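Local coordinates for protein flavodoxin (Fusobacterium nucleatum, PDB 6OHK) that binds flavin mononucleotide and carries electrons, probably as a low-potential donor to a number of redox enzymes, at residues T6-A12 and D33-V39; V39-V43 and A67-N71. The protein carries 1 engineered substitution. All coordinates share one frame; numbering follows the deposited sequence.

Contact 1. Residues T6-A12 and D33-V39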
loop_
_atom_site.group_PDB
_atom_site.type_symbol
_atom_site.label_atom_id
_atom_site.label_comp_id
_atom_site.label_asym_id
_atom_site.label_seq_id
_atom_site.Cartn_x
_atom_site.Cartn_y
_atom_site.Cartn_z
ATOM N N THR A 6 4.855 13.095 -10.263
ATOM C CA THR A 6 3.497 12.681 -9.968
ATOM C C THR A 6 3.483 11.326 -9.269
ATOM O O THR A 6 4.210 10.399 -9.655
ATOM C CB THR A 6 2.700 12.608 -11.264
ATOM O OG1 THR A 6 2.752 13.909 -11.872
ATOM C CG2 THR A 6 1.259 12.226 -11.032
ATOM N N ILE A 7 2.634 11.229 -8.262
ATOM C CA ILE A 7 2.437 10.000 -7.505
ATOM C C ILE A 7 1.269 9.234 -8.108
ATOM O O ILE A 7 0.165 9.761 -8.231
ATOM C CB ILE A 7 2.162 10.340 -6.041
ATOM C CG1 ILE A 7 3.348 11.084 -5.418
ATOM C CG2 ILE A 7 1.857 9.072 -5.256
ATOM C CD1 ILE A 7 2.989 11.898 -4.185
ATOM N N GLY A 8 1.515 7.993 -8.477
ATOM C CA GLY A 8 0.443 7.109 -8.918
ATOM C C GLY A 8 -0.115 6.306 -7.769
ATOM O O GLY A 8 0.638 5.580 -7.112
ATOM N N ILE A 9 -1.405 6.439 -7.514
ATOM C CA ILE A 9 -2.094 5.732 -6.441
ATOM C C ILE A 9 -2.968 4.663 -7.068
ATOM O O ILE A 9 -3.842 4.980 -7.891
ATOM C CB ILE A 9 -2.949 6.702 -5.618
ATOM C CG1 ILE A 9 -2.116 7.882 -5.120
ATOM C CG2 ILE A 9 -3.636 5.957 -4.486
ATOM C CD1 ILE A 9 -2.955 8.967 -4.476
ATOM N N PHE A 10 -2.740 3.416 -6.710
ATOM C CA PHE A 10 -3.452 2.275 -7.284
ATOM C C PHE A 10 -4.102 1.496 -6.154
ATOM O O PHE A 10 -3.424 1.166 -5.183
ATOM C CB PHE A 10 -2.473 1.376 -8.018
ATOM C CG PHE A 10 -1.916 2.025 -9.270
ATOM C CD1 PHE A 10 -0.865 2.951 -9.215
ATOM C CD2 PHE A 10 -2.481 1.758 -10.501
ATOM C CE1 PHE A 10 -0.431 3.578 -10.349
ATOM C CE2 PHE A 10 -2.031 2.390 -11.649
ATOM C CZ PHE A 10 -1.021 3.288 -11.564
ATOM N N TYR A 11 -5.406 1.246 -6.256
ATOM C CA TYR A 11 -6.130 0.579 -5.178
ATOM C C TYR A 11 -7.113 -0.426 -5.749
ATOM O O TYR A 11 -7.451 -0.392 -6.931
ATOM C CB TYR A 11 -6.849 1.595 -4.269
ATOM C CG TYR A 11 -8.071 2.169 -4.897
ATOM C CD1 TYR A 11 -7.991 3.226 -5.788
ATOM C CD2 TYR A 11 -9.334 1.634 -4.629
ATOM C CE1 TYR A 11 -9.125 3.730 -6.403
ATOM C CE2 TYR A 11 -10.472 2.138 -5.252
ATOM C CZ TYR A 11 -10.348 3.184 -6.133
ATOM O OH TYR A 11 -11.548 3.645 -6.736
ATOM N N ALA A 12 -7.641 -1.261 -4.857
ATOM C CA ALA A 12 -8.794 -2.094 -5.132
ATOM C C ALA A 12 -9.679 -2.065 -3.909
ATOM O O ALA A 12 -9.219 -1.786 -2.810
ATOM C CB ALA A 12 -8.369 -3.530 -5.429
ATOM N N ASP A 33 1.075 16.574 -6.937
ATOM C CA ASP A 33 0.440 15.934 -8.077
ATOM C C ASP A 33 0.291 14.431 -7.862
ATOM O O ASP A 33 1.240 13.753 -7.476
ATOM C CB ASP A 33 1.244 16.175 -9.340
ATOM C CG ASP A 33 1.176 17.622 -9.825
ATOM O OD1 ASP A 33 0.231 18.358 -9.485
ATOM O OD2 ASP A 33 2.088 18.019 -10.574
ATOM N N PHE A 34 -0.902 13.930 -8.125
ATOM C CA PHE A 34 -1.183 12.502 -8.040
ATOM C C PHE A 34 -2.214 12.141 -9.088
ATOM O O PHE A 34 -2.958 12.993 -9.590
ATOM C CB PHE A 34 -1.625 12.062 -6.636
ATOM C CG PHE A 34 -2.925 12.658 -6.208
ATOM C CD1 PHE A 34 -4.125 12.103 -6.623
ATOM C CD2 PHE A 34 -2.954 13.795 -5.424
ATOM C CE1 PHE A 34 -5.320 12.680 -6.275
ATOM C CE2 PHE A 34 -4.160 14.345 -5.075
ATOM C CZ PHE A 34 -5.325 13.790 -5.515
ATOM N N LYS A 35 -2.276 10.851 -9.409
ATOM C CA LYS A 35 -3.301 10.287 -10.279
ATOM C C LYS A 35 -3.717 8.965 -9.661
ATOM O O LYS A 35 -2.840 8.192 -9.232
ATOM C CB LYS A 35 -2.748 10.016 -11.669
ATOM C CG LYS A 35 -2.499 11.194 -12.565
ATOM C CD LYS A 35 -2.947 10.785 -14.004
ATOM C CE LYS A 35 -4.479 10.568 -14.122
ATOM N NZ LYS A 35 -4.919 9.556 -15.175
ATOM N N THR A 36 -5.009 8.691 -9.604
ATOM C CA THR A 36 -5.542 7.543 -8.879
ATOM C C THR A 36 -6.225 6.588 -9.829
ATOM O O THR A 36 -6.949 7.020 -10.746
ATOM C CB THR A 36 -6.511 8.017 -7.806
ATOM O OG1 THR A 36 -5.770 8.899 -6.943
ATOM C CG2 THR A 36 -7.098 6.879 -7.011
ATOM N N PHE A 37 -6.042 5.298 -9.594
ATOM C CA PHE A 37 -6.516 4.237 -10.461
ATOM C C PHE A 37 -7.047 3.093 -9.630
ATOM O O PHE A 37 -6.456 2.742 -8.598
ATOM C CB PHE A 37 -5.354 3.662 -11.284
ATOM C CG PHE A 37 -4.622 4.673 -12.116
ATOM C CD1 PHE A 37 -3.610 5.429 -11.560
ATOM C CD2 PHE A 37 -4.935 4.867 -13.450
ATOM C CE1 PHE A 37 -2.913 6.374 -12.299
ATOM C CE2 PHE A 37 -4.233 5.778 -14.197
ATOM C CZ PHE A 37 -3.204 6.533 -13.623
ATOM N N ASN A 38 -8.161 2.512 -10.060
ATOM C CA ASN A 38 -8.715 1.298 -9.483
ATOM C C ASN A 38 -8.261 0.139 -10.338
ATOM O O ASN A 38 -8.569 0.097 -11.536
ATOM C CB ASN A 38 -10.242 1.402 -9.456
ATOM C CG ASN A 38 -10.913 0.246 -8.748
ATOM O OD1 ASN A 38 -10.475 -0.876 -8.773
ATOM N ND2 ASN A 38 -12.056 0.549 -8.123
ATOM N N VAL A 39 -7.531 -0.799 -9.752
ATOM C CA VAL A 39 -6.920 -1.880 -10.520
ATOM C C VAL A 39 -7.923 -2.900 -11.045
ATOM O O VAL A 39 -7.534 -3.795 -11.807
ATOM C CB VAL A 39 -5.740 -2.537 -9.781
ATOM C CG1 VAL A 39 -4.672 -1.493 -9.519
ATOM C CG2 VAL A 39 -6.170 -3.245 -8.524
#
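Strands 7-11 and 34-38 run parallel at 19°, joined by six backbone hydrogen bonds, from I7 N to D33 O through to V39 N to Y11 O. I7, I9 and Y11 share one face of the sheet with F34, T36 and N38. F10 and F37 lie on the other face. Their side chains lie side by side and point the same way, with ring planes 6° and centroids 4.5 Å apart. The rings barely overlap, and F37 CD1 sits over the F10 face, 3.4 Å from F10 CZ. The strands and helix 17-28 form a right-handed beta-alpha-beta unit of the flavodoxin fold. The helix covers the Y11 face: V22 touches Y11 and T36, and E26 accepts a hydrogen bond from T36 OG1. Y11 has CG between its backbone N and carbonyl carbon (chi1 75°), which brings the ring across to the neighbouring strand. N38 CA makes a CH-pi contact over one ring face, 4.2 Å from the centroid. T36 CG2 meets the ring edge at Y11 CE1, 3.8 Å away. The bond from N38 ND2 to Y11 OH is weak and bent, at 3.4 Å, while N38 OD1 is held by K40 N.

Contact 2. Residues V39-V43 and A67-N71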
loop_
_atom_site.group_PDB
_atom_site.type_symbol
_atom_site.label_atom_id
_atom_site.label_comp_id
_atom_site.label_asym_id
_atom_site.label_seq_id
_atom_site.Cartn_x
_atom_site.Cartn_y
_atom_site.Cartn_z
ATOM N N VAL A 39 -7.531 -0.799 -9.752
ATOM C CA VAL A 39 -6.920 -1.880 -10.520
ATOM C C VAL A 39 -7.923 -2.900 -11.045
ATOM O O VAL A 39 -7.534 -3.795 -11.807
ATOM C CB VAL A 39 -5.740 -2.537 -9.781
ATOM C CG1 VAL A 39 -4.672 -1.493 -9.519
ATOM C CG2 VAL A 39 -6.170 -3.245 -8.524
ATOM N N LYS A 40 -9.208 -2.745 -10.731
ATOM C CA LYS A 40 -10.193 -3.483 -11.521
ATOM C C LYS A 40 -10.099 -3.116 -12.985
ATOM O O LYS A 40 -10.583 -3.883 -13.833
ATOM C CB LYS A 40 -11.606 -3.265 -11.013
ATOM C CG LYS A 40 -12.212 -1.949 -11.295
ATOM C CD LYS A 40 -13.523 -1.908 -10.498
ATOM C CE LYS A 40 -14.361 -0.719 -10.752
ATOM N NZ LYS A 40 -15.737 -0.924 -10.146
ATOM N N ASN A 41 -9.516 -1.971 -13.309
ATOM C CA ASN A 41 -9.290 -1.537 -14.679
ATOM C C ASN A 41 -7.893 -1.848 -15.166
ATOM O O ASN A 41 -7.484 -1.317 -16.207
ATOM C CB ASN A 41 -9.581 -0.043 -14.779
ATOM C CG ASN A 41 -11.011 0.259 -14.454
ATOM O OD1 ASN A 41 -11.932 -0.387 -15.016
ATOM N ND2 ASN A 41 -11.250 1.169 -13.531
ATOM N N GLY A 42 -7.149 -2.675 -14.443
ATOM C CA GLY A 42 -5.823 -3.101 -14.845
ATOM C C GLY A 42 -4.717 -2.373 -14.095
ATOM O O GLY A 42 -4.942 -1.477 -13.276
ATOM N N VAL A 43 -3.487 -2.778 -14.402
ATOM C CA VAL A 43 -2.286 -2.251 -13.749
ATOM C C VAL A 43 -1.313 -1.612 -14.712
ATOM O O VAL A 43 -0.203 -1.238 -14.302
ATOM C CB VAL A 43 -1.563 -3.303 -12.879
ATOM C CG1 VAL A 43 -2.437 -3.768 -11.757
ATOM C CG2 VAL A 43 -1.082 -4.482 -13.751
ATOM N N ALA A 67 -8.606 -8.211 -7.704
ATOM C CA ALA A 67 -8.138 -7.422 -8.841
ATOM C C ALA A 67 -6.632 -7.254 -8.824
ATOM O O ALA A 67 -6.015 -7.179 -9.883
ATOM C CB ALA A 67 -8.825 -6.071 -8.873
ATOM N N TRP A 68 -6.003 -7.206 -7.651
ATOM C CA TRP A 68 -4.552 -7.278 -7.585
ATOM C C TRP A 68 -4.070 -8.691 -7.909
ATOM O O TRP A 68 -3.152 -8.856 -8.729
ATOM C CB TRP A 68 -4.047 -6.864 -6.198
ATOM C CG TRP A 68 -3.983 -5.414 -5.930
ATOM C CD1 TRP A 68 -4.745 -4.714 -5.042
ATOM C CD2 TRP A 68 -3.104 -4.484 -6.544
ATOM N NE1 TRP A 68 -4.360 -3.383 -5.056
ATOM C CE2 TRP A 68 -3.356 -3.224 -5.971
ATOM C CE3 TRP A 68 -2.115 -4.597 -7.517
ATOM C CZ2 TRP A 68 -2.626 -2.107 -6.318
ATOM C CZ3 TRP A 68 -1.397 -3.490 -7.869
ATOM C CH2 TRP A 68 -1.671 -2.250 -7.283
ATOM N N MET A 69 -4.653 -9.712 -7.279
ATOM C CA MET A 69 -4.159 -11.074 -7.475
ATOM C C MET A 69 -4.209 -11.466 -8.945
ATOM O O MET A 69 -3.281 -12.107 -9.456
ATOM C CB MET A 69 -4.961 -12.057 -6.616
ATOM C CG MET A 69 -4.900 -11.788 -5.123
ATOM S SD MET A 69 -3.222 -11.807 -4.412
ATOM C CE MET A 69 -2.790 -13.521 -4.578
ATOM N N ASN A 70 -5.257 -11.068 -9.643
ATOM C CA ASN A 70 -5.395 -11.436 -11.043
ATOM C C ASN A 70 -4.374 -10.741 -11.918
ATOM O O ASN A 70 -4.141 -11.171 -13.063
ATOM C CB ASN A 70 -6.794 -11.085 -11.535
ATOM C CG ASN A 70 -7.851 -11.989 -10.982
ATOM O OD1 ASN A 70 -7.566 -13.067 -10.495
ATOM N ND2 ASN A 70 -9.089 -11.517 -11.006
ATOM N N ASN A 71 -3.765 -9.661 -11.430
ATOM C CA ASN A 71 -2.813 -8.855 -12.180
ATOM C C ASN A 71 -1.388 -9.049 -11.727
ATOM O O ASN A 71 -0.522 -8.287 -12.160
ATOM C CB ASN A 71 -3.213 -7.386 -12.094
ATOM C CG ASN A 71 -4.284 -7.062 -13.065
ATOM O OD1 ASN A 71 -4.035 -7.156 -14.272
ATOM N ND2 ASN A 71 -5.445 -6.660 -12.607
HETATM O O HOH W 1 -8.039 -5.950 -13.625
HETATM O O HOH W 2 -3.415 -5.024 -16.243
#
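V39 and W68 form the tight part of this contact, between the turn after strand 34-38 and the short helix 66-69. V39 CG2 stands over the five-membered ring of the indole, 3.8 Å from its centroid and 7° off the ring normal. This is a well-centred CH-pi contact. V39 CG1 covers the six-membered ring on the same side, 3.8 Å from W68 CH2. With CG1 anti to the carbonyl carbon of V39 (chi1 -60°), both methyls can lie against the indole. A67 adds its CB beside V39 CG2. V43 CG1 approaches the indole obliquely at W68 CZ3 and packs on N71 CB, 3.7 Å away. Beyond this pair, F10 of strand 7-11, A12 just after it and L107 of helix 103-113 also touch W68, so the indole is deep in the packing of the flavodoxin fold. Its NE1 is bonded to V55 O of strand 51-59.

The other side of the contact is polar and wet. N71 ND2 bonds back to A67 O at 2.8 Å, close to the amide plane, which fixes the turn of the amide. The same nitrogen gives a hydrogen bond to water 1, which in turn donates to V39 O. Water 2 takes a hydrogen bond from V43 N and donates to N71 OD1 at 3.0 Å. G42 N also bonds to V39 O, closing the turn. K40 touches the helix through its backbone, with K40 N near A67 CB, and its own CB leaves on the side away from it.

The two segments therefore meet mainly through apolar groups, while the hydrogen bonds that link them run through water. N71 uses both ends of its amide for this, and the two waters satisfy backbone groups of the turn.

Overall arrangement
Contacts 1 and 2 follow one another along the chain and share V39, which ends the parallel strand pairing and begins the turn packed on helix 66-69. Their centres are 13 Å apart. They also touch through W68, whose CZ2 lies 3.6 Å from F10 O and whose CD1 lies 3.8 Å from A12 CB. Contact 1 comes nearer to the cofactor: the side chain of Y11 is about 7 Å from the flavin mononucleotide and about 4 Å from those of T13 and T18, which bind it. Contact 2 stands farther off. Its W68 side chain is about 10 Å from the cofactor and about 7 Å from the side chain of T18.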